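Local atomic coordinates of polysaccharide biosynthesis protein CapD (Bacillus thuringiensis HD-771, PDB entry 6BWC), a protein that probably acts as an NADP-dependent, short-chain-dehydrogenase-type enzyme on UDP-N-acetylglucosamine in the biosynthesis of CMP-pseudaminic acid, a nucleotide-activated sugar linked to flagellin glycosylation. Residues C[114-119]-C[160-165]. The protein carries 2 engineered substitutions. Numbering follows the deposited sequence.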
loop_
_atom_site.group_PDB
_atom_site.type_symbol
_atom_site.label_atom_id
_atom_site.label_comp_id
_atom_site.label_asym_id
_atom_site.label_seq_id
_atom_site.Cartn_x
_atom_site.Cartn_y
_atom_site.Cartn_z
ATOM N N LYS C 114 -6.602 -2.890 15.885
ATOM C CA LYS C 114 -7.370 -3.378 14.750
ATOM C C LYS C 114 -7.365 -4.918 14.662
ATOM O O LYS C 114 -8.401 -5.544 14.459
ATOM C CB LYS C 114 -6.743 -2.772 13.500
ATOM C CG LYS C 114 -7.520 -2.938 12.212
ATOM C CD LYS C 114 -6.694 -2.472 10.994
ATOM C CE LYS C 114 -7.088 -3.228 9.695
ATOM N NZ LYS C 114 -5.929 -3.489 8.773
ATOM N N ALA C 115 -6.185 -5.511 14.824
ATOM C CA ALA C 115 -6.003 -6.958 14.776
ATOM C C ALA C 115 -6.661 -7.694 15.946
ATOM O O ALA C 115 -7.149 -8.836 15.789
ATOM C CB ALA C 115 -4.521 -7.293 14.761
ATOM N N ALA C 116 -6.615 -7.059 17.124
ATOM C CA ALA C 116 -7.156 -7.617 18.352
ATOM C C ALA C 116 -8.683 -7.649 18.326
ATOM O O ALA C 116 -9.301 -8.645 18.760
ATOM C CB ALA C 116 -6.649 -6.815 19.532
ATOM N N ILE C 117 -9.284 -6.575 17.802
ATOM C CA ILE C 117 -10.733 -6.550 17.549
ATOM C C ILE C 117 -11.116 -7.617 16.539
ATOM O O ILE C 117 -12.063 -8.344 16.770
ATOM C CB ILE C 117 -11.216 -5.166 17.065
ATOM C CG1 ILE C 117 -11.119 -4.163 18.221
ATOM C CG2 ILE C 117 -12.648 -5.226 16.527
ATOM C CD1 ILE C 117 -11.069 -2.725 17.780
ATOM N N ALA C 118 -10.363 -7.714 15.443
ATOM C CA ALA C 118 -10.677 -8.656 14.354
ATOM C C ALA C 118 -10.622 -10.125 14.789
ATOM O O ALA C 118 -11.446 -10.908 14.339
ATOM C CB ALA C 118 -9.772 -8.419 13.145
ATOM N N GLN C 119 -9.676 -10.484 15.663
ATOM C CA GLN C 119 -9.540 -11.871 16.170
ATOM C C GLN C 119 -10.325 -12.180 17.460
ATOM O O GLN C 119 -10.220 -13.295 18.017
ATOM C CB GLN C 119 -8.059 -12.223 16.356
ATOM C CG GLN C 119 -7.307 -12.299 15.041
ATOM C CD GLN C 119 -7.468 -13.633 14.337
ATOM O OE1 GLN C 119 -8.428 -14.370 14.580
ATOM N NE2 GLN C 119 -6.500 -13.973 13.480
ATOM N N SER C 160 -17.676 -5.143 20.117
ATOM C CA SER C 160 -16.509 -5.974 20.394
ATOM C C SER C 160 -16.486 -6.177 21.920
ATOM O O SER C 160 -16.778 -5.234 22.686
ATOM C CB SER C 160 -15.224 -5.296 19.854
ATOM O OG SER C 160 -14.022 -5.857 20.344
ATOM N N GLU C 161 -16.212 -7.412 22.347
ATOM C CA GLU C 161 -15.984 -7.709 23.748
ATOM C C GLU C 161 -14.552 -7.395 24.150
ATOM O O GLU C 161 -14.263 -7.395 25.343
ATOM C CB GLU C 161 -16.278 -9.189 24.057
ATOM C CG GLU C 161 -17.666 -9.692 23.678
ATOM C CD GLU C 161 -18.833 -8.886 24.281
ATOM O OE1 GLU C 161 -19.964 -9.062 23.770
ATOM O OE2 GLU C 161 -18.673 -8.087 25.246
ATOM N N THR C 162 -13.666 -7.154 23.173
ATOM C CA THR C 162 -12.235 -6.884 23.421
ATOM C C THR C 162 -12.000 -5.653 24.295
ATOM O O THR C 162 -12.463 -4.590 23.992
ATOM C CB THR C 162 -11.435 -6.687 22.109
ATOM O OG1 THR C 162 -11.499 -7.877 21.331
ATOM C CG2 THR C 162 -9.966 -6.397 22.389
ATOM N N THR C 163 -11.211 -5.810 25.338
ATOM C CA THR C 163 -10.975 -4.767 26.317
ATOM C C THR C 163 -9.606 -4.112 26.054
ATOM O O THR C 163 -8.691 -4.797 25.627
ATOM C CB THR C 163 -11.104 -5.403 27.711
ATOM O OG1 THR C 163 -12.242 -4.836 28.355
ATOM C CG2 THR C 163 -9.841 -5.221 28.590
ATOM N N PHE C 164 -9.451 -2.813 26.301
ATOM C CA PHE C 164 -8.135 -2.170 26.160
ATOM C C PHE C 164 -7.732 -1.378 27.397
ATOM O O PHE C 164 -8.545 -0.668 27.971
ATOM C CB PHE C 164 -8.130 -1.244 24.963
ATOM C CG PHE C 164 -8.456 -1.928 23.664
ATOM C CD1 PHE C 164 -7.453 -2.540 22.923
ATOM C CD2 PHE C 164 -9.771 -1.946 23.180
ATOM C CE1 PHE C 164 -7.753 -3.166 21.720
ATOM C CE2 PHE C 164 -10.081 -2.562 21.988
ATOM C CZ PHE C 164 -9.072 -3.169 21.252
ATOM N N THR C 165 -6.475 -1.497 27.812
ATOM C CA THR C 165 -6.000 -0.832 29.015
ATOM C C THR C 165 -4.554 -0.424 28.860
ATOM O O THR C 165 -3.774 -1.124 28.221
ATOM C CB THR C 165 -6.044 -1.769 30.240
ATOM O OG1 THR C 165 -7.147 -2.676 30.137
ATOM C CG2 THR C 165 -6.163 -0.973 31.506
#
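Ile-117 and Thr-162 bring the two backbones nearest, their CA atoms 6.1 Å apart, where the last turn of helix 98-118 passes the loop that leads into strand 163-169. The helical hydrogen bond from Gln-119 N to Ala-115 O, 3.0 Å long, shows that the turn is still regular at this end. No hydrogen bond crosses between 114-119 and 160-165; the contact is van der Waals, mostly between apolar side chains, with two hydroxyl oxygens taking part. Phe-164 offers the CZ edge of its ring: CZ lies 3.8 Å from Ile-117 CG1, which is near the ring plane. The two side chains cross at about a right angle, and Ile-117 CD1 also reaches CZ. Ala-116 CB meets the same ring obliquely, 4.4 Å from Phe-164 CE1. Both segments belong to the Rossmann-type domain of this NADP-binding family; the phenylalanine projects from strand 163-169, which runs parallel to its neighbours 123-129 and 226-229 in the mixed, mostly parallel sheet, into the layer between sheet and helices, where Ile-150 and Ala-153 of helix 138-156 and Val-124 of strand 123-129 also touch it. Before the strand, the loop is shaped by an ST turn: Ser-160 OG accepts from Thr-162 N at 3.1 Å, with a bent N-H...O angle of 141°. With chi1 at 166°, Ser-160 turns OG away from its own N, and OG then lies 4.0 Å from Ile-117 CG1. Thr-162 OG1 comes within 3.5 Å of Ala-116 O, but its hydrogen bond is with Val-121 O, just beyond the helix.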